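PDB 1WDU: TRAS1 ORF2p from Bombyx mori, which forms the N-terminal endonuclease domain of a telomere-specific non-LTR retrotransposon protein and probably binds and cuts the DNA into which the element inserts. Local coordinates for residues A[45-50]-A[87-92]; A[95-100]-A[142-147]; A[181-186]-A[209-214]. The protein carries 1 engineered substitution. All coordinates share one frame; numbering follows the deposited sequence.

Interaction 1: A[45-50]-A[87-92]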
# COMPACT_ATOMS: atom_id res chain seq x y z
N LYS A 45 11.51 -13.26 -0.46
CA LYS A 45 10.48 -14.29 -0.41
C LYS A 45 9.21 -13.65 0.12
O LYS A 45 8.60 -14.13 1.09
CB LYS A 45 10.93 -15.46 0.48
CG LYS A 45 11.85 -16.46 -0.25
CD LYS A 45 12.48 -17.47 0.70
CE LYS A 45 13.50 -16.82 1.63
NZ LYS A 45 14.16 -17.81 2.53
N ALA A 46 8.82 -12.56 -0.53
CA ALA A 46 7.62 -11.82 -0.15
C ALA A 46 6.38 -12.52 -0.69
O ALA A 46 6.42 -13.17 -1.72
CB ALA A 46 7.70 -10.40 -0.69
N ALA A 47 5.27 -12.37 0.03
CA ALA A 47 4.02 -12.98 -0.41
C ALA A 47 3.17 -11.95 -1.13
O ALA A 47 2.43 -12.29 -2.06
CB ALA A 47 3.26 -13.52 0.79
N ILE A 48 3.29 -10.69 -0.71
CA ILE A 48 2.49 -9.60 -1.26
C ILE A 48 3.27 -8.32 -1.58
O ILE A 48 4.29 -8.00 -0.96
CB ILE A 48 1.38 -9.18 -0.25
CG1 ILE A 48 0.50 -10.39 0.12
CG2 ILE A 48 0.53 -8.05 -0.85
CD1 ILE A 48 -0.44 -10.82 -0.97
N ALA A 49 2.76 -7.58 -2.56
CA ALA A 49 3.35 -6.30 -2.93
C ALA A 49 2.18 -5.33 -3.14
O ALA A 49 1.25 -5.62 -3.91
CB ALA A 49 4.18 -6.43 -4.19
N LEU A 50 2.21 -4.21 -2.42
CA LEU A 50 1.19 -3.17 -2.56
C LEU A 50 1.87 -2.11 -3.42
O LEU A 50 2.72 -1.35 -2.95
CB LEU A 50 0.80 -2.60 -1.19
CG LEU A 50 0.30 -3.65 -0.17
CD1 LEU A 50 0.02 -2.96 1.16
CD2 LEU A 50 -0.94 -4.35 -0.67
N VAL A 87 0.40 -10.70 -5.93
CA VAL A 87 0.44 -11.82 -5.01
C VAL A 87 1.45 -12.82 -5.56
O VAL A 87 1.22 -13.44 -6.59
CB VAL A 87 -0.95 -12.49 -4.87
CG1 VAL A 87 -0.87 -13.64 -3.88
CG2 VAL A 87 -1.99 -11.46 -4.41
N PHE A 88 2.58 -12.95 -4.87
CA PHE A 88 3.63 -13.88 -5.30
C PHE A 88 3.41 -15.28 -4.72
O PHE A 88 3.92 -16.27 -5.24
CB PHE A 88 5.01 -13.35 -4.89
CG PHE A 88 5.30 -11.97 -5.40
CD1 PHE A 88 4.94 -10.84 -4.65
CD2 PHE A 88 5.87 -11.78 -6.65
CE1 PHE A 88 5.14 -9.55 -5.14
CE2 PHE A 88 6.07 -10.49 -7.16
CZ PHE A 88 5.71 -9.38 -6.40
N ASP A 89 2.66 -15.35 -3.62
CA ASP A 89 2.37 -16.63 -2.99
C ASP A 89 1.35 -17.36 -3.86
O ASP A 89 0.18 -16.97 -3.91
CB ASP A 89 1.85 -16.41 -1.57
CG ASP A 89 1.62 -17.71 -0.82
OD1 ASP A 89 1.82 -17.73 0.41
OD2 ASP A 89 1.23 -18.71 -1.46
N HIS A 90 1.81 -18.40 -4.53
CA HIS A 90 0.99 -19.21 -5.44
C HIS A 90 -0.24 -19.90 -4.85
O HIS A 90 -1.25 -20.06 -5.54
CB HIS A 90 1.89 -20.25 -6.13
CG HIS A 90 1.20 -21.08 -7.16
ND1 HIS A 90 0.23 -22.01 -6.85
CD2 HIS A 90 1.33 -21.11 -8.51
CE1 HIS A 90 -0.21 -22.58 -7.96
NE2 HIS A 90 0.44 -22.05 -8.98
N ASP A 91 -0.18 -20.29 -3.58
CA ASP A 91 -1.30 -21.00 -2.96
C ASP A 91 -2.25 -20.16 -2.12
O ASP A 91 -3.32 -20.63 -1.75
CB ASP A 91 -0.79 -22.17 -2.12
CG ASP A 91 -0.12 -23.25 -2.96
OD1 ASP A 91 -0.72 -23.67 -3.97
OD2 ASP A 91 0.99 -23.67 -2.60
N LEU A 92 -1.86 -18.93 -1.81
CA LEU A 92 -2.70 -18.04 -1.02
C LEU A 92 -4.07 -17.82 -1.66
O LEU A 92 -4.17 -17.52 -2.85
CB LEU A 92 -1.98 -16.70 -0.85
CG LEU A 92 -2.64 -15.66 0.05
CD1 LEU A 92 -2.90 -16.27 1.43
CD2 LEU A 92 -1.73 -14.44 0.15

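Interaction 2: A[95-100]-A[142-147]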
# COMPACT_ATOMS: atom_id res chain seq x y z
N ILE A 95 -9.47 -13.12 -3.09
CA ILE A 95 -10.82 -12.74 -3.47
C ILE A 95 -10.83 -11.30 -3.94
O ILE A 95 -10.29 -10.41 -3.26
CB ILE A 95 -11.82 -12.92 -2.30
CG1 ILE A 95 -13.07 -12.08 -2.56
CG2 ILE A 95 -11.17 -12.56 -0.98
CD1 ILE A 95 -14.17 -12.32 -1.57
N GLN A 96 -11.43 -11.06 -5.10
CA GLN A 96 -11.49 -9.72 -5.68
C GLN A 96 -12.77 -8.97 -5.32
O GLN A 96 -13.84 -9.57 -5.17
CB GLN A 96 -11.40 -9.79 -7.21
CG GLN A 96 -10.24 -10.58 -7.77
CD GLN A 96 -10.22 -10.54 -9.29
OE1 GLN A 96 -10.05 -9.48 -9.88
NE2 GLN A 96 -10.39 -11.69 -9.91
N TYR A 97 -12.66 -7.65 -5.22
CA TYR A 97 -13.82 -6.82 -4.93
C TYR A 97 -13.96 -5.73 -5.98
O TYR A 97 -13.62 -4.57 -5.75
CB TYR A 97 -13.69 -6.21 -3.54
CG TYR A 97 -13.64 -7.25 -2.45
CD1 TYR A 97 -12.42 -7.62 -1.87
CD2 TYR A 97 -14.81 -7.89 -2.01
CE1 TYR A 97 -12.37 -8.60 -0.87
CE2 TYR A 97 -14.77 -8.87 -1.02
CZ TYR A 97 -13.55 -9.22 -0.45
OH TYR A 97 -13.51 -10.16 0.55
N PRO A 98 -14.46 -6.09 -7.17
CA PRO A 98 -14.65 -5.15 -8.28
C PRO A 98 -15.42 -3.90 -7.86
O PRO A 98 -15.14 -2.80 -8.33
CB PRO A 98 -15.41 -5.98 -9.32
CG PRO A 98 -14.95 -7.38 -9.05
CD PRO A 98 -14.93 -7.44 -7.54
N GLN A 99 -16.40 -4.07 -6.98
CA GLN A 99 -17.21 -2.95 -6.51
C GLN A 99 -16.41 -1.91 -5.73
O GLN A 99 -16.78 -0.73 -5.70
CB GLN A 99 -18.37 -3.45 -5.63
CG GLN A 99 -19.41 -4.25 -6.38
CD GLN A 99 -20.08 -3.45 -7.49
OE1 GLN A 99 -20.79 -2.47 -7.23
NE2 GLN A 99 -19.85 -3.86 -8.73
N LEU A 100 -15.34 -2.34 -5.08
CA LEU A 100 -14.55 -1.42 -4.27
C LEU A 100 -13.36 -0.83 -5.00
O LEU A 100 -12.84 0.21 -4.60
CB LEU A 100 -14.06 -2.13 -3.01
CG LEU A 100 -15.18 -2.72 -2.15
CD1 LEU A 100 -14.59 -3.54 -1.02
CD2 LEU A 100 -16.06 -1.59 -1.63
N ARG A 142 -16.59 0.73 5.61
CA ARG A 142 -17.94 0.35 6.02
C ARG A 142 -18.48 -0.88 5.28
O ARG A 142 -19.03 -1.78 5.89
CB ARG A 142 -18.93 1.52 5.85
CG ARG A 142 -19.36 1.79 4.41
CD ARG A 142 -20.51 2.80 4.37
NE ARG A 142 -21.53 2.42 3.40
CZ ARG A 142 -21.38 2.44 2.08
NH1 ARG A 142 -20.24 2.85 1.55
NH2 ARG A 142 -22.37 2.05 1.29
N LYS A 143 -18.30 -0.89 3.97
CA LYS A 143 -18.78 -1.97 3.14
C LYS A 143 -17.86 -3.19 3.22
O LYS A 143 -18.02 -4.14 2.45
CB LYS A 143 -18.88 -1.48 1.69
CG LYS A 143 -19.54 -2.44 0.72
CD LYS A 143 -19.85 -1.73 -0.59
CE LYS A 143 -20.67 -2.62 -1.51
NZ LYS A 143 -21.10 -1.91 -2.75
N MET A 144 -16.92 -3.18 4.15
CA MET A 144 -15.99 -4.29 4.28
C MET A 144 -15.69 -4.68 5.72
O MET A 144 -14.73 -5.42 5.99
CB MET A 144 -14.68 -3.92 3.56
CG MET A 144 -13.90 -5.09 3.02
SD MET A 144 -14.87 -6.02 1.83
CE MET A 144 -15.06 -7.57 2.77
N GLY A 145 -16.50 -4.19 6.66
CA GLY A 145 -16.29 -4.51 8.06
C GLY A 145 -15.22 -3.65 8.70
O GLY A 145 -14.34 -3.14 8.01
N PRO A 146 -15.28 -3.46 10.03
CA PRO A 146 -14.32 -2.66 10.80
C PRO A 146 -13.11 -3.44 11.31
O PRO A 146 -12.43 -3.00 12.25
CB PRO A 146 -15.17 -2.14 11.95
CG PRO A 146 -16.00 -3.34 12.25
CD PRO A 146 -16.44 -3.81 10.87
N LYS A 147 -12.85 -4.59 10.72
CA LYS A 147 -11.72 -5.42 11.13
C LYS A 147 -10.97 -6.02 9.94
O LYS A 147 -11.49 -6.05 8.82
CB LYS A 147 -12.20 -6.57 12.02
CG LYS A 147 -12.72 -6.15 13.39
CD LYS A 147 -13.11 -7.37 14.22
CE LYS A 147 -14.26 -8.15 13.58
NZ LYS A 147 -14.69 -9.33 14.40

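Interaction 3: A[181-186]-A[209-214]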
# COMPACT_ATOMS: atom_id res chain seq x y z
N LEU A 181 -12.43 6.37 11.35
CA LEU A 181 -12.49 4.94 11.05
C LEU A 181 -11.75 4.04 12.02
O LEU A 181 -11.83 2.82 11.91
CB LEU A 181 -11.97 4.70 9.63
CG LEU A 181 -12.55 5.63 8.55
CD1 LEU A 181 -12.02 5.20 7.19
CD2 LEU A 181 -14.07 5.59 8.57
N GLY A 182 -11.04 4.63 12.97
CA GLY A 182 -10.30 3.81 13.91
C GLY A 182 -9.07 3.18 13.27
O GLY A 182 -8.56 2.17 13.75
N LEU A 183 -8.60 3.77 12.17
CA LEU A 183 -7.43 3.26 11.46
C LEU A 183 -6.16 3.76 12.15
O LEU A 183 -6.06 4.92 12.54
CB LEU A 183 -7.48 3.72 9.99
CG LEU A 183 -8.69 3.17 9.22
CD1 LEU A 183 -8.73 3.73 7.81
CD2 LEU A 183 -8.62 1.65 9.18
N HIS A 184 -5.19 2.86 12.28
CA HIS A 184 -3.94 3.20 12.96
C HIS A 184 -2.72 3.15 12.06
O HIS A 184 -2.53 2.21 11.30
CB HIS A 184 -3.77 2.25 14.15
CG HIS A 184 -4.93 2.26 15.09
ND1 HIS A 184 -5.06 3.19 16.10
CD2 HIS A 184 -6.04 1.49 15.13
CE1 HIS A 184 -6.21 2.99 16.73
NE2 HIS A 184 -6.82 1.97 16.16
N ILE A 185 -1.90 4.19 12.17
CA ILE A 185 -0.69 4.32 11.38
C ILE A 185 0.35 3.28 11.74
O ILE A 185 0.59 3.00 12.91
CB ILE A 185 -0.09 5.72 11.56
CG1 ILE A 185 -1.09 6.77 11.08
CG2 ILE A 185 1.21 5.84 10.77
CD1 ILE A 185 -0.72 8.19 11.45
N LEU A 186 0.96 2.71 10.71
CA LEU A 186 1.99 1.70 10.88
C LEU A 186 3.38 2.29 10.68
O LEU A 186 4.37 1.76 11.18
CB LEU A 186 1.76 0.54 9.89
CG LEU A 186 0.64 -0.42 10.29
CD1 LEU A 186 0.20 -1.29 9.12
CD2 LEU A 186 1.13 -1.27 11.47
N VAL A 209 1.96 6.20 3.18
CA VAL A 209 1.41 5.78 4.47
C VAL A 209 0.86 4.37 4.43
O VAL A 209 0.39 3.90 3.39
CB VAL A 209 0.27 6.75 4.95
CG1 VAL A 209 0.12 6.67 6.47
CG2 VAL A 209 0.55 8.18 4.53
N THR A 210 0.94 3.70 5.57
CA THR A 210 0.43 2.34 5.75
C THR A 210 -0.38 2.39 7.04
O THR A 210 0.12 2.81 8.07
CB THR A 210 1.57 1.31 5.95
OG1 THR A 210 2.52 1.42 4.88
CG2 THR A 210 1.00 -0.10 5.98
N PHE A 211 -1.63 1.96 6.98
CA PHE A 211 -2.47 1.97 8.17
C PHE A 211 -3.42 0.80 8.17
O PHE A 211 -3.70 0.21 7.12
CB PHE A 211 -3.21 3.32 8.28
CG PHE A 211 -3.88 3.77 7.01
CD1 PHE A 211 -5.20 3.42 6.73
CD2 PHE A 211 -3.23 4.62 6.13
CE1 PHE A 211 -5.86 3.91 5.60
CE2 PHE A 211 -3.88 5.11 4.98
CZ PHE A 211 -5.20 4.76 4.73
N CYS A 212 -3.91 0.45 9.35
CA CYS A 212 -4.79 -0.71 9.48
C CYS A 212 -5.77 -0.58 10.63
O CYS A 212 -5.63 0.28 11.49
CB CYS A 212 -3.94 -1.95 9.74
SG CYS A 212 -2.94 -1.81 11.26
N THR A 213 -6.77 -1.46 10.63
CA THR A 213 -7.76 -1.49 11.69
C THR A 213 -7.01 -1.88 12.97
O THR A 213 -5.92 -2.46 12.90
CB THR A 213 -8.83 -2.54 11.40
OG1 THR A 213 -8.20 -3.75 10.97
CG2 THR A 213 -9.78 -2.05 10.33
N GLU A 214 -7.58 -1.56 14.13
CA GLU A 214 -6.95 -1.85 15.42
C GLU A 214 -6.53 -3.32 15.58
O GLU A 214 -5.40 -3.61 15.99
CB GLU A 214 -7.90 -1.46 16.56
CG GLU A 214 -7.43 -1.80 17.97
CD GLU A 214 -6.25 -0.95 18.43
OE1 GLU A 214 -6.33 0.29 18.34
OE2 GLU A 214 -5.24 -1.53 18.89

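Interaction 1: A[45-50]-A[87-92]
The carbonyl oxygen of Ala-47 is gripped by two successive backbone N-H groups. Phe-88 N bonds it at 2.9 Å from Ala-47 O, approaching from above the carbonyl plane, 39° out of it; Asp-89 N adds a weak bond at 3.4 Å from Ala-47 O. Beside this grip the Phe-88 ring turns its edge to Ala-49, whose CB lies in the ring plane, 3.4 Å from Phe-88 CE1. A methyl suits this place because it lets the aromatic edge come so close. Ile-48 and Val-87 form a non-hydrogen-bonded antiparallel pair whose side chains run side by side, Ile-48 CD1 meeting Val-87 CG2 at 3.8 Å. The same Ile-48 CD1 also reaches Leu-92 CD2, 4.0 Å away, the two side chains crossing at about a right angle. The carboxylate of Asp-89, swung forward by a CG anti to the backbone N (chi1 -177°), orders the turn leading to Leu-92: OD2 takes Asp-91 N at 3.0 Å in an Asx turn, nearly along the C-O axis. Asp-89 OD2 also accepts Leu-92 N at 3.1 Å, from above the carboxylate plane. It thus helps hold the turn that brings Leu-92 to Ile-48. Strand 48-52 runs between strands 20-26 and 83-87 of the six-stranded sheet, and helix 31-44, closed by a Schellman motif at Lys-45, lays Leu-37 and Ala-41 against Phe-88.

Interaction 2: A[95-100]-A[142-147]
A Met-aromatic contact between Met-144 and Tyr-97 joins two connections of the endonuclease fold: the loop that leads from helix 131-142 into strand 149-154, and the turn that follows strand 93-96. No hydrogen bond crosses this surface contact, so sulfur, ring and aliphatic chains carry it. Met-144 SD stands over one face of the tyrosine, 4.2 Å from the centroid of the Tyr-97 ring and 15° off its normal, shifted a little toward the rim. Methionine suits the place because its flexible, polarisable end can settle on an aromatic face: CG lies anti to the backbone N (chi1 -152°), and the bend that follows at chi2 (59°) turns the sulfur onto the ring. The methyl continues past the ring carbons to the phenol end, Met-144 CE lying 3.7 Å from Tyr-97 OH.

Leu-100 works beside the tyrosine with both of its branches. Its CD1 touches the sulfur, 3.8 Å from Met-144 SD, so that the thioether is bordered by an aromatic face and a methyl. The turn that sets Tyr-97 and Leu-100 together is held by a backbone bond of 2.9 Å from Leu-100 N to Tyr-97 O, and both side chains also rest on Val-107 of strand 105-111. Arg-139 of helix 131-142 bonds Gln-99 O, a further tie between helix and turn. A forked leucine suits its spot, since its two methyls can face the sulfur and the neighbouring lysine chain at once. The other branch of Leu-100 meets the extended aliphatic chain of Lys-143, with Leu-100 CD2 3.9 Å from Lys-143 CD.

Interaction 3: A[181-186]-A[209-214]
Phe-211 and Leu-183 cross at a slant, Leu-183 CD1 coming within 3.6 Å of Phe-211 CE1. The ring is put there by a first torsion of 48°, which places CG in the crowded position between the backbone N and the carbonyl carbon. Its aromatic surface is further used by Phe-151, which stacks on it, so a flat, bulky residue is well suited to this buried place.

Leu-186 lies obliquely across Thr-210, with Leu-186 CD1 3.5 Å from Thr-210 CG2. The same methyl, Leu-186 CD1, lies 3.8 Å from Cys-212 SG. Threonine serves both sides of its setting: the methyl packs on leucine while OG1 is hydrogen-bonded to Gln-24.

At the outer end His-184 and Glu-214 cross obliquely, imidazole and carboxylate planes 68° apart. Glu-214 OE1 sits over one face of the ring, 2.8 Å from His-184 NE2, but the angle is too poor for a hydrogen bond; Glu-214 N lies at the ring edge, in its plane. With an alanine in place of His-184 the imidazole is gone, and the Glu-214 carboxylate, left without the ring under its OE1, would probably be freer to turn.

The backbones of the two segments pair as well. His-184 N reaches Cys-212 O at 2.7 Å in a nearly straight bond (171°), Cys-212 N returns one to His-184 O, and Leu-186 N bonds Thr-210 O at 2.8 Å. His-184 and Cys-212 share one face of the sheet, Ile-185 and Phe-211 the other. Gly-182, at positive phi, turns the chain out of helix 169-181 into a short antiparallel strand beside strand 204-212, within the four-layered alpha/beta sandwich of this DNase I-like domain.

Overall arrangement
From the N terminus the three contacts follow in series, none nested in or crossing another. Interaction 1 comes first, bringing the loop after strand 83-87 back to strand 48-52 and closing a helix-free span that holds strands 69-72 and 83-87 of the six-stranded sheet. The chain then passes almost directly into interaction 2, which closes a loop holding strands 105-111 and 116-123 and helix 131-142. Interaction 3 closes the shortest loop, between helix 169-181 and strand 204-212. Interactions 2 and 3 belong to the other sheet and touch where Pro-146 O packs on Thr-213 CG2, 3.4 Å away. The centre of interaction 1 lies about 20 Å from that of interaction 2 and about 22 Å from that of interaction 3.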